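Local structure of transcriptional repressor of the blcABC operon (Agrobacterium tumefaciens, 3MQ0) at residues Asn107-Gln112 against Ser265-Tyr270; Thr122-Glu127 against Thr158-Ile163; Ser178-Pro183 against Ala190-Leu195. The protein represses transcription of the blcABC operon, probably by binding DNA through its helix-turn-helix domain, and carries a GAF-fold domain of the IclR family. One frame throughout, in Å; residues are numbered along the deposited sequence.

All three contacts belong to the GAF-fold part of this IclR-type repressor, on both sides of its antiparallel sheet. Contact 1 ties helix 102-110 to the end of the C-terminal helix 247-267, and contact 2 sets helix 159-165 against strand 120-127, the element that follows helix 102-110 in the chain. Their centres lie about 17 Å apart. Contact 3, at the surface, packs the loop after helix 170-176 on the start of helix 192-205; its centre is about 16 Å from that of contact 2, with nearest atoms about 5 Å apart, and about 33 Å from that of contact 1. Along the sequence, contacts 2 and 3 follow one another between the two halves of contact 1.

Contact 1 (Asn107-Gln112 against Ser265-Tyr270); sequences NDHLAQ and SEKLGY
Lys267 reaches the imidazole of His109 with an extended chain, running obliquely to the direction in which the histidine leaves its helix. Its ammonium comes to the ring edge, not over a face: NZ donates to ND1 of His109 at 2.7 Å and lies only 5° out of the ring plane. As an acceptor ND1 carries no proton, so the ring is probably neutral, consistent with NE2 of His109 making a weak hydrogen bond to Thr260 O. Both ring nitrogens thus have partners from helix 247-267, which would limit rotation of the imidazole. In the GAF-fold domain of this IclR-family protein, the pair joins helix 102-110 to the end of the C-terminal helix. That helix ends in a Schellman motif at Gly269, in which Tyr270 N bonds Ser265 O and Gly269 N bonds Glu266 O; Ser265 O also takes Leu268 N, from the other face of its carbonyl plane. Gln112 approaches Lys267 from the other direction. Its NE2 stops 3.5 Å from Lys267 NZ, two donors that do not bond. On helix 102-110, next to His109, Asp108 OD2 is hydrogen-bonded to Ser78 and Ala79 of the second subunit.

Contact 2 (Thr122-Glu127 against Thr158-Ile163); sequences TLTVRE and TATGKI
Thr124 and Thr160 meet tip to tip through their hydroxyls, where a helix packs on the sheet of the GAF fold. Strand 120-127 is a central strand of the six-stranded antiparallel sheet; helix 159-165 lies against its face, and CA of Thr124 comes to 6.8 Å from CA of Thr160. Nearly all the close packing is confined to this one pair. OG1 of Thr124 and OG1 of Thr160 are hydrogen-bonded at 2.8 Å. OG1 of Thr124 also lies 3.0 Å from CB of Thr160. Both threonines hold OG1 between backbone N and carbonyl carbon (chi1 69° and 58°), which aims the two oxygens into the interface. The methyls sit beside this bond: CG2 of Thr124 is 4.1 Å from CG2 of Thr160, a looser apolar contact alongside a tight polar one. The pair is buried. Thr124 also touches Tyr133 and Leu164, while Thr160 rests on Ala237 of strand 232-241, so neighbouring strands and the next turn of the helix pack round the two threonines.

The contact slackens towards either end of the strand segment. At one end, the CB of Thr122 points to the helix, but OG1 of Thr122 stays 4.6 Å from CG2 of Thr160, and the residue touches Phe147 and Ala237. At the other, Arg126 is partly exposed and touches Leu164 and Leu165, its NH1 held by the carbonyl of Gly128, while Glu127 is exposed. Leu123 and Val125 alternate to the opposite face of the sheet, where Leu123 meets Ile134 and Ala234. Behind Thr160, the first turn of the helix is capped by Thr158: its OG1 accepts from Gly161 N at 2.9 Å, with a bent N-H...O angle of 134°.

Contact 3 (Ser178-Pro183 against Ala190-Leu195); sequences SQFPQP and AGLSQL
Phe180 lays its ring flat over the backbone of Gly191, at the start of helix 192-205. The side chain leaves the loop from a CB directed at the helix, with CG anti to the backbone N (chi1 -155°). CG already lies 3.9 Å from Gly191 CA. Along one flank of the ring, CD2 runs over Gly191 CA, and CE2 beyond it meets Gly191 N at 3.6 Å, with the carbonyl carbon of Ala190 close by. On the other flank CD1 and CE1 face the peptide joining Gly191 to Leu192; CE1 is 3.7 Å from Leu192 N and also reaches Leu195 CD2, at 4.0 Å, this methyl standing at the ring edge near its plane. At the tip, CZ of Phe180 sits 3.6 Å from the carbonyl C of Gly191. The result is a CH-pi contact, Gly191 CA lying over the ring centre and only 9° off its normal. The opposite face is covered near its rim by CD of Pro181, so the ring is sandwiched between the proline that follows it and the N-cap glycine. Val189 touches the phenylalanine side chain as well. The contact lies at the surface of the domain, where the loop leaving helix 170-176 folds back on the first turn of helix 192-205, and Pro181 touches Pro156, just before helix 159-165.

Contact 1 (Asn107-Gln112 against Ser265-Tyr270)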
loop_
_atom_site.group_PDB
_atom_site.type_symbol
_atom_site.label_atom_id
_atom_site.label_comp_id
_atom_site.label_asym_id
_atom_site.label_seq_id
_atom_site.Cartn_x
_atom_site.Cartn_y
_atom_site.Cartn_z
ATOM N N ASN B 107 -7.219 -21.701 5.458
ATOM C CA ASN B 107 -8.127 -22.852 5.429
ATOM C C ASN B 107 -8.410 -23.293 4.004
ATOM O O ASN B 107 -8.341 -24.482 3.683
ATOM C CB ASN B 107 -9.462 -22.539 6.114
ATOM C CG ASN B 107 -9.344 -22.403 7.620
ATOM O OD1 ASN B 107 -8.454 -22.963 8.233
ATOM N ND2 ASN B 107 -10.276 -21.668 8.222
ATOM N N ASP B 108 -8.742 -22.325 3.154
ATOM C CA ASP B 108 -9.077 -22.596 1.758
ATOM C C ASP B 108 -7.896 -23.133 0.947
ATOM O O ASP B 108 -8.051 -23.988 0.066
ATOM C CB ASP B 108 -9.656 -21.340 1.111
ATOM C CG ASP B 108 -11.021 -20.971 1.687
ATOM O OD1 ASP B 108 -11.603 -21.803 2.424
ATOM O OD2 ASP B 108 -11.515 -19.860 1.405
ATOM N N HIS B 109 -6.715 -22.631 1.255
ATOM C CA HIS B 109 -5.506 -23.108 0.616
ATOM C C HIS B 109 -5.300 -24.588 0.923
ATOM O O HIS B 109 -4.925 -25.364 0.046
ATOM C CB HIS B 109 -4.315 -22.292 1.115
ATOM C CG HIS B 109 -3.081 -22.442 0.286
ATOM N ND1 HIS B 109 -2.994 -21.995 -1.013
ATOM C CD2 HIS B 109 -1.862 -22.964 0.585
ATOM C CE1 HIS B 109 -1.787 -22.249 -1.487
ATOM N NE2 HIS B 109 -1.081 -22.830 -0.532
ATOM N N LEU B 110 -5.550 -24.986 2.169
ATOM C CA LEU B 110 -5.385 -26.388 2.543
ATOM C C LEU B 110 -6.410 -27.292 1.860
ATOM O O LEU B 110 -6.125 -28.452 1.553
ATOM C CB LEU B 110 -5.468 -26.564 4.056
ATOM C CG LEU B 110 -4.294 -25.987 4.837
ATOM C CD1 LEU B 110 -4.448 -26.334 6.308
ATOM C CD2 LEU B 110 -3.004 -26.538 4.281
ATOM N N ALA B 111 -7.598 -26.753 1.624
ATOM C CA ALA B 111 -8.670 -27.522 1.004
ATOM C C ALA B 111 -8.325 -28.041 -0.396
ATOM O O ALA B 111 -9.040 -28.878 -0.938
ATOM C CB ALA B 111 -9.951 -26.700 0.959
ATOM N N GLN B 112 -7.243 -27.550 -0.988
ATOM C CA GLN B 112 -6.902 -27.964 -2.349
ATOM C C GLN B 112 -5.507 -28.572 -2.450
ATOM O O GLN B 112 -5.024 -28.865 -3.544
ATOM C CB GLN B 112 -7.046 -26.789 -3.311
ATOM C CG GLN B 112 -6.162 -25.617 -2.964
ATOM C CD GLN B 112 -6.705 -24.313 -3.495
ATOM O OE1 GLN B 112 -7.906 -24.049 -3.411
ATOM N NE2 GLN B 112 -5.824 -23.488 -4.053
ATOM N N SER B 265 1.531 -16.808 0.707
ATOM C CA SER B 265 2.003 -15.416 0.784
ATOM C C SER B 265 1.550 -14.584 -0.419
ATOM O O SER B 265 1.130 -13.429 -0.281
ATOM C CB SER B 265 3.537 -15.387 0.868
ATOM O OG SER B 265 3.963 -16.049 2.052
ATOM N N GLU B 266 1.634 -15.180 -1.597
ATOM C CA GLU B 266 1.179 -14.518 -2.817
ATOM C C GLU B 266 -0.300 -14.141 -2.727
ATOM O O GLU B 266 -0.715 -13.067 -3.155
ATOM C CB GLU B 266 1.433 -15.403 -4.031
ATOM C CG GLU B 266 1.239 -14.675 -5.344
ATOM C CD GLU B 266 1.669 -15.501 -6.538
ATOM O OE1 GLU B 266 0.939 -16.453 -6.896
ATOM O OE2 GLU B 266 2.737 -15.201 -7.113
ATOM N N LYS B 267 -1.097 -15.009 -2.129
ATOM C CA LYS B 267 -2.508 -14.710 -1.947
ATOM C C LYS B 267 -2.714 -13.524 -1.018
ATOM O O LYS B 267 -3.759 -12.900 -1.051
ATOM C CB LYS B 267 -3.246 -15.941 -1.414
ATOM C CG LYS B 267 -3.317 -17.068 -2.421
ATOM C CD LYS B 267 -4.092 -18.255 -1.868
ATOM C CE LYS B 267 -4.290 -19.320 -2.945
ATOM N NZ LYS B 267 -4.840 -20.584 -2.370
ATOM N N LEU B 268 -1.708 -13.212 -0.202
ATOM C CA LEU B 268 -1.812 -12.127 0.768
ATOM C C LEU B 268 -1.149 -10.847 0.290
ATOM O O LEU B 268 -1.089 -9.855 1.027
ATOM C CB LEU B 268 -1.223 -12.557 2.116
ATOM C CG LEU B 268 -1.836 -13.804 2.750
ATOM C CD1 LEU B 268 -1.091 -14.155 4.039
ATOM C CD2 LEU B 268 -3.316 -13.587 3.026
ATOM N N GLY B 269 -0.641 -10.865 -0.937
ATOM C CA GLY B 269 -0.072 -9.674 -1.531
ATOM C C GLY B 269 1.433 -9.688 -1.706
ATOM O O GLY B 269 1.984 -8.792 -2.339
ATOM N N TYR B 270 2.108 -10.695 -1.151
ATOM C CA TYR B 270 3.552 -10.802 -1.308
ATOM C C TYR B 270 3.941 -11.030 -2.771
ATOM O O TYR B 270 3.351 -11.860 -3.461
ATOM C CB TYR B 270 4.094 -11.938 -0.437
ATOM C CG TYR B 270 5.588 -12.147 -0.551
ATOM C CD1 TYR B 270 6.477 -11.154 -0.164
ATOM C CD2 TYR B 270 6.103 -13.340 -1.039
ATOM C CE1 TYR B 270 7.842 -11.344 -0.262
ATOM C CE2 TYR B 270 7.468 -13.538 -1.138
ATOM C CZ TYR B 270 8.331 -12.536 -0.747
ATOM O OH TYR B 270 9.691 -12.724 -0.847
#

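Contact 2 (Thr122-Glu127 against Thr158-Ile163)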
loop_
_atom_site.group_PDB
_atom_site.type_symbol
_atom_site.label_atom_id
_atom_site.label_comp_id
_atom_site.label_asym_id
_atom_site.label_seq_id
_atom_site.Cartn_x
_atom_site.Cartn_y
_atom_site.Cartn_z
ATOM N N THR B 122 -0.768 -26.172 11.370
ATOM C CA THR B 122 -1.048 -25.042 12.252
ATOM C C THR B 122 -0.610 -23.747 11.602
ATOM O O THR B 122 0.251 -23.739 10.728
ATOM C CB THR B 122 -0.308 -25.181 13.599
ATOM O OG1 THR B 122 1.086 -25.387 13.341
ATOM C CG2 THR B 122 -0.829 -26.373 14.363
ATOM N N LEU B 123 -1.224 -22.656 12.038
ATOM C CA LEU B 123 -0.898 -21.317 11.567
ATOM C C LEU B 123 -0.708 -20.475 12.815
ATOM O O LEU B 123 -1.580 -20.460 13.689
ATOM C CB LEU B 123 -2.066 -20.748 10.772
ATOM C CG LEU B 123 -1.947 -19.312 10.239
ATOM C CD1 LEU B 123 -0.909 -19.285 9.135
ATOM C CD2 LEU B 123 -3.319 -18.803 9.736
ATOM N N THR B 124 0.416 -19.770 12.894
ATOM C CA THR B 124 0.738 -19.006 14.089
ATOM C C THR B 124 1.228 -17.615 13.763
ATOM O O THR B 124 1.640 -17.337 12.637
ATOM C CB THR B 124 1.859 -19.672 14.890
ATOM O OG1 THR B 124 3.080 -19.575 14.145
ATOM C CG2 THR B 124 1.533 -21.127 15.180
ATOM N N VAL B 125 1.194 -16.743 14.764
ATOM C CA VAL B 125 1.875 -15.452 14.675
ATOM C C VAL B 125 2.802 -15.350 15.853
ATOM O O VAL B 125 2.555 -15.996 16.860
ATOM C CB VAL B 125 0.889 -14.275 14.716
ATOM C CG1 VAL B 125 -0.049 -14.328 13.505
ATOM C CG2 VAL B 125 0.076 -14.304 16.002
ATOM N N ARG B 126 3.876 -14.565 15.728
ATOM C CA ARG B 126 4.788 -14.340 16.856
ATOM C C ARG B 126 4.411 -13.087 17.638
ATOM O O ARG B 126 4.183 -12.026 17.057
ATOM C CB ARG B 126 6.249 -14.211 16.383
ATOM C CG ARG B 126 7.248 -14.169 17.531
ATOM C CD ARG B 126 8.710 -14.027 17.046
ATOM N NE ARG B 126 8.916 -12.800 16.276
ATOM C CZ ARG B 126 9.163 -11.616 16.815
ATOM N NH1 ARG B 126 9.230 -11.475 18.134
ATOM N NH2 ARG B 126 9.333 -10.565 16.033
ATOM N N GLU B 127 4.328 -13.215 18.960
ATOM C CA GLU B 127 4.234 -12.046 19.824
ATOM C C GLU B 127 5.343 -12.126 20.856
ATOM O O GLU B 127 5.284 -12.934 21.789
ATOM C CB GLU B 127 2.859 -11.965 20.485
ATOM C CG GLU B 127 1.745 -11.815 19.444
ATOM C CD GLU B 127 0.375 -11.562 20.039
ATOM O OE1 GLU B 127 0.277 -11.366 21.272
ATOM O OE2 GLU B 127 -0.603 -11.557 19.255
ATOM N N THR B 158 9.227 -24.143 18.837
ATOM C CA THR B 158 8.285 -24.609 17.810
ATOM C C THR B 158 8.852 -24.429 16.403
ATOM O O THR B 158 9.752 -23.616 16.197
ATOM C CB THR B 158 6.940 -23.831 17.884
ATOM O OG1 THR B 158 7.185 -22.444 17.648
ATOM C CG2 THR B 158 6.289 -23.961 19.259
ATOM N N ALA B 159 8.319 -25.158 15.419
ATOM C CA ALA B 159 8.808 -24.993 14.051
ATOM C C ALA B 159 8.445 -23.608 13.513
ATOM O O ALA B 159 9.284 -22.943 12.923
ATOM C CB ALA B 159 8.252 -26.090 13.125
ATOM N N THR B 160 7.203 -23.161 13.721
ATOM C CA THR B 160 6.859 -21.803 13.272
ATOM C C THR B 160 7.665 -20.750 14.004
ATOM O O THR B 160 8.027 -19.737 13.407
ATOM C CB THR B 160 5.369 -21.433 13.454
ATOM O OG1 THR B 160 5.001 -21.556 14.827
ATOM C CG2 THR B 160 4.462 -22.328 12.600
ATOM N N GLY B 161 7.919 -20.991 15.293
ATOM C CA GLY B 161 8.703 -20.082 16.118
ATOM C C GLY B 161 10.118 -19.910 15.577
ATOM O O GLY B 161 10.596 -18.797 15.433
ATOM N N LYS B 162 10.789 -21.016 15.270
ATOM C CA LYS B 162 12.125 -20.945 14.670
ATOM C C LYS B 162 12.127 -20.181 13.345
ATOM O O LYS B 162 13.003 -19.358 13.095
ATOM C CB LYS B 162 12.708 -22.349 14.473
ATOM C CG LYS B 162 12.974 -23.115 15.773
ATOM C CD LYS B 162 13.370 -24.569 15.471
ATOM C CE LYS B 162 13.188 -25.467 16.706
ATOM N NZ LYS B 162 14.161 -25.064 17.758
ATOM N N ILE B 163 11.164 -20.463 12.476
ATOM C CA ILE B 163 11.161 -19.771 11.193
ATOM C C ILE B 163 10.901 -18.266 11.387
ATOM O O ILE B 163 11.566 -17.448 10.755
ATOM C CB ILE B 163 10.222 -20.425 10.124
ATOM C CG1 ILE B 163 10.549 -19.904 8.716
ATOM C CG2 ILE B 163 8.782 -20.147 10.425
ATOM C CD1 ILE B 163 11.641 -20.635 8.004
#

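Contact 3 (Ser178-Pro183 against Ala190-Leu195)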
loop_
_atom_site.group_PDB
_atom_site.type_symbol
_atom_site.label_atom_id
_atom_site.label_comp_id
_atom_site.label_asym_id
_atom_site.label_seq_id
_atom_site.Cartn_x
_atom_site.Cartn_y
_atom_site.Cartn_z
ATOM N N SER B 178 17.148 -12.527 26.903
ATOM C CA SER B 178 18.105 -12.340 27.988
ATOM C C SER B 178 17.898 -13.462 29.007
ATOM O O SER B 178 18.854 -14.068 29.490
ATOM C CB SER B 178 17.916 -10.970 28.642
ATOM O OG SER B 178 16.582 -10.799 29.092
ATOM N N GLN B 179 16.635 -13.736 29.314
ATOM C CA GLN B 179 16.258 -14.946 30.024
ATOM C C GLN B 179 15.716 -15.941 29.008
ATOM O O GLN B 179 14.687 -15.707 28.379
ATOM C CB GLN B 179 15.183 -14.647 31.062
ATOM C CG GLN B 179 15.589 -13.609 32.094
ATOM C CD GLN B 179 14.446 -13.246 33.019
ATOM O OE1 GLN B 179 13.392 -12.786 32.573
ATOM N NE2 GLN B 179 14.643 -13.461 34.317
ATOM N N PHE B 180 16.419 -17.048 28.840
ATOM C CA PHE B 180 15.997 -18.063 27.900
ATOM C C PHE B 180 14.897 -18.957 28.507
ATOM O O PHE B 180 14.992 -19.346 29.665
ATOM C CB PHE B 180 17.209 -18.884 27.476
ATOM C CG PHE B 180 17.041 -19.523 26.151
ATOM C CD1 PHE B 180 17.243 -18.794 24.989
ATOM C CD2 PHE B 180 16.645 -20.846 26.055
ATOM C CE1 PHE B 180 17.060 -19.374 23.750
ATOM C CE2 PHE B 180 16.465 -21.433 24.822
ATOM C CZ PHE B 180 16.673 -20.703 23.669
ATOM N N PRO B 181 13.842 -19.273 27.732
ATOM C CA PRO B 181 12.780 -20.129 28.279
ATOM C C PRO B 181 13.299 -21.480 28.761
ATOM O O PRO B 181 14.227 -22.037 28.161
ATOM C CB PRO B 181 11.820 -20.323 27.087
ATOM C CG PRO B 181 12.608 -19.935 25.871
ATOM C CD PRO B 181 13.568 -18.878 26.337
ATOM N N GLN B 182 12.698 -21.997 29.832
ATOM C CA GLN B 182 13.019 -23.326 30.339
ATOM C C GLN B 182 12.540 -24.409 29.372
ATOM O O GLN B 182 11.504 -24.250 28.731
ATOM C CB GLN B 182 12.371 -23.540 31.713
ATOM C CG GLN B 182 12.907 -22.638 32.820
ATOM C CD GLN B 182 14.342 -22.969 33.214
ATOM O OE1 GLN B 182 14.658 -24.107 33.570
ATOM N NE2 GLN B 182 15.217 -21.973 33.146
ATOM N N PRO B 183 13.281 -25.527 29.276
ATOM C CA PRO B 183 12.946 -26.586 28.310
ATOM C C PRO B 183 11.597 -27.263 28.566
ATOM O O PRO B 183 11.184 -27.404 29.718
ATOM C CB PRO B 183 14.085 -27.597 28.488
ATOM C CG PRO B 183 14.615 -27.335 29.860
ATOM C CD PRO B 183 14.481 -25.857 30.063
ATOM N N ALA B 190 18.567 -25.549 24.260
ATOM C CA ALA B 190 18.955 -25.228 25.628
ATOM C C ALA B 190 19.403 -23.787 25.844
ATOM O O ALA B 190 19.538 -23.348 26.974
ATOM C CB ALA B 190 20.039 -26.195 26.100
ATOM N N GLY B 191 19.640 -23.047 24.770
ATOM C CA GLY B 191 20.107 -21.684 24.931
ATOM C C GLY B 191 20.293 -20.915 23.647
ATOM O O GLY B 191 20.079 -21.426 22.545
ATOM N N LEU B 192 20.735 -19.676 23.798
ATOM C CA LEU B 192 20.821 -18.765 22.680
ATOM C C LEU B 192 21.775 -19.257 21.598
ATOM O O LEU B 192 21.455 -19.194 20.409
ATOM C CB LEU B 192 21.220 -17.374 23.176
ATOM C CG LEU B 192 20.919 -16.246 22.196
ATOM C CD1 LEU B 192 19.595 -16.484 21.491
ATOM C CD2 LEU B 192 20.913 -14.914 22.916
ATOM N N SER B 193 22.940 -19.755 21.999
ATOM C CA SER B 193 23.930 -20.225 21.042
ATOM C C SER B 193 23.386 -21.366 20.187
ATOM O O SER B 193 23.567 -21.401 18.966
ATOM C CB SER B 193 25.191 -20.691 21.773
ATOM O OG SER B 193 26.117 -21.250 20.857
ATOM N N GLN B 194 22.717 -22.312 20.829
ATOM C CA GLN B 194 22.178 -23.439 20.090
ATOM C C GLN B 194 21.044 -22.987 19.173
ATOM O O GLN B 194 20.905 -23.484 18.053
ATOM C CB GLN B 194 21.712 -24.526 21.064
ATOM C CG GLN B 194 22.833 -25.078 21.950
ATOM C CD GLN B 194 23.001 -24.342 23.284
ATOM O OE1 GLN B 194 22.915 -23.108 23.365
ATOM N NE2 GLN B 194 23.246 -25.110 24.342
ATOM N N LEU B 195 20.239 -22.039 19.644
ATOM C CA LEU B 195 19.149 -21.505 18.838
ATOM C C LEU B 195 19.708 -20.834 17.577
ATOM O O LEU B 195 19.187 -21.027 16.477
ATOM C CB LEU B 195 18.304 -20.522 19.660
ATOM C CG LEU B 195 17.225 -19.743 18.911
ATOM C CD1 LEU B 195 16.176 -20.697 18.313
ATOM C CD2 LEU B 195 16.568 -18.713 19.819
#